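Local structure of SCARECROW-LIKE protein 7 (Oryza sativa Japonica Group, 5HYZ) at residues 315-328 with 365-375. The protein is a probable GRAS-family transcription factor that binds DNA in vitro and takes part in plant development and resistance to environmental stress. Residues are numbered along the deposited sequence; the frame is centred on the assembly and turned at random.
Sequences QTLMEWCGFEPVPL and KRPLLTVSAWR
Trp374 turns CG anti to its carbonyl carbon, beside the backbone N (chi1 -56°), which sends the indole from the C-terminal strand against helix 315-320, where Met318, bent at both chi2 (-59°) and chi3 (-67°), curls over one of its faces. Met318 CB lies 3.8 Å from the centroid of the six-membered ring in a CH-pi contact, CG sits over the middle of the bicycle, and CE reaches back to 3.6 Å from Trp374 CG. The selenium of this selenomethionine stands above the five-membered ring, a Met-aromatic contact at longer range. Around the benzo end, Gln315 CB nears Trp374 CH2, and Pro325 CG lies 3.8 Å from Trp374 CZ3. Trp374 NE1 donates to Ser372 OG over 2.8 Å, the oxygen somewhat out of the ring plane, which limits the ring's rotation together with the packing.

A Schellman motif with Gly322 at C-prime ends the helix and turns the chain into a short, weakly bonded strand about 325-326, which runs antiparallel to 370-374. Glu324 N donates to Arg375 O at 2.8 Å and Arg375 N returns a bond to Glu324 O at 3.0 Å, both donors lying in the carbonyl planes; Pro325 faces Trp374 as a non-hydrogen-bonded pair. Beyond it, Val326 and Leu328 CD2 pack on the methyl of Ala373. Val326 CG2 also lies 3.6 Å from Arg375 CG and over one face of the guanidinium, whose NH2 bonds to Ala235 O.

Strand 236-242 flanks the C-terminal strand, its Leu239 touching Trp374. Within the predicted SAW region of the GRAS domain, the last residues thus join helix 311-320 to the central sheet: apolar and CH-pi contacts hold a buried indole whose one polar atom is satisfied by Ser372, while paired backbone bonds secure the exposed terminal Arg375.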
loop_
_atom_site.group_PDB
_atom_site.type_symbol
_atom_site.label_atom_id
_atom_site.label_comp_id
_atom_site.label_asym_id
_atom_site.label_seq_id
_atom_site.Cartn_x
_atom_site.Cartn_y
_atom_site.Cartn_z
ATOM N N GLN A 315 11.573 27.414 -4.480
ATOM C CA GLN A 315 10.912 28.167 -5.533
ATOM C C GLN A 315 11.900 29.228 -6.047
ATOM O O GLN A 315 12.019 29.425 -7.256
ATOM C CB GLN A 315 9.637 28.824 -5.012
ATOM C CG GLN A 315 9.095 29.845 -6.019
ATOM C CD GLN A 315 7.972 30.707 -5.460
ATOM O OE1 GLN A 315 7.742 30.770 -4.245
ATOM N NE2 GLN A 315 7.275 31.393 -6.357
ATOM N N THR A 316 12.609 29.881 -5.133
ATOM C CA THR A 316 13.562 30.933 -5.572
ATOM C C THR A 316 14.588 30.322 -6.525
ATOM O O THR A 316 14.910 30.875 -7.584
ATOM C CB THR A 316 14.260 31.571 -4.400
ATOM O OG1 THR A 316 13.282 32.269 -3.616
ATOM C CG2 THR A 316 15.343 32.632 -4.871
ATOM N N LEU A 317 15.063 29.136 -6.176
ATOM C CA LEU A 317 16.115 28.523 -7.021
ATOM C C LEU A 317 15.576 28.094 -8.387
ATOM O O LEU A 317 16.160 28.327 -9.437
ATOM C CB LEU A 317 16.674 27.318 -6.288
ATOM C CG LEU A 317 17.747 27.543 -5.270
ATOM C CD1 LEU A 317 17.825 26.297 -4.386
ATOM C CD2 LEU A 317 19.015 27.679 -6.101
HETATM N N MSE A 318 14.398 27.481 -8.391
HETATM C CA MSE A 318 13.810 27.031 -9.653
HETATM C C MSE A 318 13.559 28.237 -10.575
HETATM O O MSE A 318 13.826 28.168 -11.747
HETATM C CB MSE A 318 12.463 26.297 -9.423
HETATM C CG MSE A 318 12.542 25.036 -8.573
HETATM SE SE MSE A 318 13.786 23.691 -9.429
HETATM C CE MSE A 318 12.684 23.340 -10.965
ATOM N N GLU A 319 13.048 29.345 -10.013
ATOM C CA GLU A 319 12.723 30.508 -10.847
ATOM C C GLU A 319 14.001 31.179 -11.313
ATOM O O GLU A 319 14.086 31.710 -12.414
ATOM C CB GLU A 319 11.865 31.489 -10.067
ATOM C CG GLU A 319 10.446 30.811 -9.830
ATOM C CD GLU A 319 9.403 31.717 -9.186
ATOM O OE1 GLU A 319 9.773 32.652 -8.464
ATOM O OE2 GLU A 319 8.203 31.393 -9.335
ATOM N N TRP A 320 14.978 31.126 -10.462
ATOM C CA TRP A 320 16.306 31.674 -10.825
ATOM C C TRP A 320 16.862 30.919 -12.046
ATOM O O TRP A 320 17.512 31.504 -12.899
ATOM C CB TRP A 320 17.226 31.581 -9.614
ATOM C CG TRP A 320 18.513 32.436 -9.733
ATOM C CD1 TRP A 320 18.893 33.188 -10.806
ATOM C CD2 TRP A 320 19.493 32.644 -8.727
ATOM N NE1 TRP A 320 20.091 33.818 -10.546
ATOM C CE2 TRP A 320 20.472 33.508 -9.264
ATOM C CE3 TRP A 320 19.635 32.191 -7.402
ATOM C CZ2 TRP A 320 21.602 33.924 -8.532
ATOM C CZ3 TRP A 320 20.744 32.592 -6.674
ATOM C CH2 TRP A 320 21.723 33.451 -7.243
ATOM N N CYS A 321 16.537 29.620 -12.162
ATOM C CA CYS A 321 17.023 28.802 -13.255
ATOM C C CYS A 321 16.064 28.793 -14.418
ATOM O O CYS A 321 16.250 28.060 -15.367
ATOM C CB CYS A 321 17.323 27.367 -12.738
ATOM S SG CYS A 321 18.749 27.376 -11.598
ATOM N N GLY A 322 15.026 29.619 -14.356
ATOM C CA GLY A 322 14.214 29.836 -15.529
ATOM C C GLY A 322 12.952 28.988 -15.564
ATOM O O GLY A 322 12.269 29.001 -16.570
ATOM N N PHE A 323 12.653 28.244 -14.495
ATOM C CA PHE A 323 11.399 27.453 -14.454
ATOM C C PHE A 323 10.231 28.243 -13.912
ATOM O O PHE A 323 10.439 29.180 -13.153
ATOM C CB PHE A 323 11.603 26.220 -13.562
ATOM C CG PHE A 323 12.554 25.207 -14.168
ATOM C CD1 PHE A 323 12.134 24.366 -15.208
ATOM C CD2 PHE A 323 13.865 25.136 -13.698
ATOM C CE1 PHE A 323 13.000 23.395 -15.773
ATOM C CE2 PHE A 323 14.774 24.186 -14.257
ATOM C CZ PHE A 323 14.327 23.327 -15.317
ATOM N N GLU A 324 9.010 27.814 -14.208
ATOM C CA GLU A 324 7.813 28.435 -13.652
ATOM C C GLU A 324 6.951 27.331 -13.032
ATOM O O GLU A 324 6.971 26.195 -13.507
ATOM C CB GLU A 324 7.030 29.182 -14.748
ATOM C CG GLU A 324 6.290 28.258 -15.663
ATOM C CD GLU A 324 5.619 28.940 -16.845
ATOM O OE1 GLU A 324 5.862 30.140 -17.060
ATOM O OE2 GLU A 324 4.851 28.252 -17.558
ATOM N N PRO A 325 6.192 27.668 -12.006
ATOM C CA PRO A 325 5.312 26.689 -11.348
ATOM C C PRO A 325 4.249 26.160 -12.294
ATOM O O PRO A 325 3.741 26.858 -13.186
ATOM C CB PRO A 325 4.674 27.478 -10.184
ATOM C CG PRO A 325 5.400 28.782 -10.103
ATOM C CD PRO A 325 6.058 29.032 -11.445
ATOM N N VAL A 326 3.939 24.876 -12.126
ATOM C CA VAL A 326 2.850 24.219 -12.862
ATOM C C VAL A 326 1.824 23.761 -11.808
ATOM O O VAL A 326 2.174 23.029 -10.882
ATOM C CB VAL A 326 3.382 23.025 -13.673
ATOM C CG1 VAL A 326 2.229 22.252 -14.305
ATOM C CG2 VAL A 326 4.382 23.544 -14.754
ATOM N N PRO A 327 0.538 24.133 -11.967
ATOM C CA PRO A 327 -0.437 23.651 -10.947
ATOM C C PRO A 327 -0.543 22.153 -10.892
ATOM O O PRO A 327 -0.498 21.504 -11.923
ATOM C CB PRO A 327 -1.784 24.224 -11.422
ATOM C CG PRO A 327 -1.432 25.343 -12.313
ATOM C CD PRO A 327 -0.097 24.986 -12.991
ATOM N N LEU A 328 -0.654 21.576 -9.698
ATOM C CA LEU A 328 -0.846 20.141 -9.669
ATOM C C LEU A 328 -2.325 19.825 -10.038
ATOM O O LEU A 328 -3.201 20.695 -9.994
ATOM C CB LEU A 328 -0.472 19.565 -8.315
ATOM C CG LEU A 328 1.014 19.703 -7.972
ATOM C CD1 LEU A 328 1.351 19.274 -6.504
ATOM C CD2 LEU A 328 1.916 18.943 -8.960
ATOM N N LYS A 365 -0.384 18.600 11.101
ATOM C CA LYS A 365 -0.433 19.843 10.342
ATOM C C LYS A 365 0.903 20.513 10.048
ATOM O O LYS A 365 0.913 21.599 9.481
ATOM C CB LYS A 365 -1.372 20.823 11.051
ATOM C CG LYS A 365 -2.747 20.155 11.227
ATOM C CD LYS A 365 -3.905 21.177 11.257
ATOM C CE LYS A 365 -5.221 20.479 11.670
ATOM N NZ LYS A 365 -5.501 19.253 10.824
ATOM N N ARG A 366 1.996 19.829 10.318
ATOM C CA ARG A 366 3.330 20.313 9.993
ATOM C C ARG A 366 3.807 19.628 8.694
ATOM O O ARG A 366 3.991 18.433 8.696
ATOM C CB ARG A 366 4.274 20.005 11.172
ATOM C CG ARG A 366 5.818 19.758 10.964
ATOM C CD ARG A 366 6.480 20.691 9.996
ATOM N NE ARG A 366 7.934 20.843 10.120
ATOM C CZ ARG A 366 8.640 21.416 9.147
ATOM N NH1 ARG A 366 7.992 21.803 8.037
ATOM N NH2 ARG A 366 9.954 21.611 9.245
ATOM N N PRO A 367 4.010 20.400 7.642
ATOM C CA PRO A 367 4.427 19.873 6.329
ATOM C C PRO A 367 5.754 19.146 6.473
ATOM O O PRO A 367 6.652 19.723 7.095
ATOM C CB PRO A 367 4.586 21.145 5.468
ATOM C CG PRO A 367 3.796 22.188 6.157
ATOM C CD PRO A 367 3.723 21.847 7.602
ATOM N N LEU A 368 5.897 17.942 5.911
ATOM C CA LEU A 368 7.144 17.209 6.025
ATOM C C LEU A 368 7.770 16.911 4.685
ATOM O O LEU A 368 9.012 16.947 4.557
ATOM C CB LEU A 368 6.945 15.879 6.741
ATOM C CG LEU A 368 6.544 15.967 8.208
ATOM C CD1 LEU A 368 6.462 14.581 8.795
ATOM C CD2 LEU A 368 7.528 16.872 9.029
ATOM N N LEU A 369 6.928 16.590 3.707
ATOM C CA LEU A 369 7.491 16.151 2.357
ATOM C C LEU A 369 6.676 16.873 1.310
ATOM O O LEU A 369 5.448 16.716 1.262
ATOM C CB LEU A 369 7.368 14.638 2.160
ATOM C CG LEU A 369 8.349 14.069 1.116
ATOM C CD1 LEU A 369 8.260 12.566 1.162
ATOM C CD2 LEU A 369 8.015 14.502 -0.264
ATOM N N THR A 370 7.313 17.692 0.494
ATOM C CA THR A 370 6.603 18.570 -0.433
ATOM C C THR A 370 6.873 18.216 -1.887
ATOM O O THR A 370 8.028 17.981 -2.263
ATOM C CB THR A 370 7.043 19.998 -0.126
ATOM O OG1 THR A 370 6.793 20.197 1.283
ATOM C CG2 THR A 370 6.312 21.020 -0.925
ATOM N N VAL A 371 5.838 18.234 -2.718
ATOM C CA VAL A 371 5.992 17.886 -4.122
ATOM C C VAL A 371 5.519 19.071 -4.938
ATOM O O VAL A 371 4.551 19.759 -4.567
ATOM C CB VAL A 371 5.163 16.632 -4.485
ATOM C CG1 VAL A 371 5.205 16.373 -6.027
ATOM C CG2 VAL A 371 5.841 15.389 -3.808
ATOM N N SER A 372 6.197 19.353 -6.048
ATOM C CA SER A 372 5.794 20.439 -6.948
ATOM C C SER A 372 6.213 20.105 -8.374
ATOM O O SER A 372 7.061 19.226 -8.593
ATOM C CB SER A 372 6.430 21.784 -6.528
ATOM O OG SER A 372 7.825 21.616 -6.330
ATOM N N ALA A 373 5.600 20.778 -9.320
ATOM C CA ALA A 373 5.900 20.578 -10.748
ATOM C C ALA A 373 6.299 21.934 -11.368
ATOM O O ALA A 373 5.773 22.974 -10.937
ATOM C CB ALA A 373 4.661 20.014 -11.484
ATOM N N TRP A 374 7.182 21.909 -12.370
ATOM C CA TRP A 374 7.818 23.128 -12.930
ATOM C C TRP A 374 7.969 22.946 -14.413
ATOM O O TRP A 374 8.081 21.809 -14.870
ATOM C CB TRP A 374 9.224 23.352 -12.301
ATOM C CG TRP A 374 9.113 23.407 -10.815
ATOM C CD1 TRP A 374 9.114 22.340 -9.928
ATOM C CD2 TRP A 374 8.938 24.584 -10.039
ATOM N NE1 TRP A 374 8.951 22.814 -8.641
ATOM C CE2 TRP A 374 8.827 24.181 -8.684
ATOM C CE3 TRP A 374 8.828 25.956 -10.363
ATOM C CZ2 TRP A 374 8.628 25.093 -7.633
ATOM C CZ3 TRP A 374 8.614 26.892 -9.264
ATOM C CH2 TRP A 374 8.528 26.433 -7.936
ATOM N N ARG A 375 8.059 24.024 -15.187
ATOM C CA ARG A 375 8.498 23.859 -16.600
ATOM C C ARG A 375 9.246 25.096 -17.163
ATOM O O ARG A 375 9.101 26.139 -16.464
ATOM C CB ARG A 375 7.313 23.553 -17.515
ATOM C CG ARG A 375 6.254 24.682 -17.606
ATOM C CD ARG A 375 5.255 24.432 -18.761
ATOM N NE ARG A 375 4.853 23.021 -18.817
ATOM C CZ ARG A 375 3.637 22.558 -18.489
ATOM N NH1 ARG A 375 2.688 23.415 -18.098
ATOM N NH2 ARG A 375 3.365 21.240 -18.548
HETATM O O HOH W 1 9.261 28.425 -17.837
HETATM O O HOH W 2 3.446 22.550 -8.643
#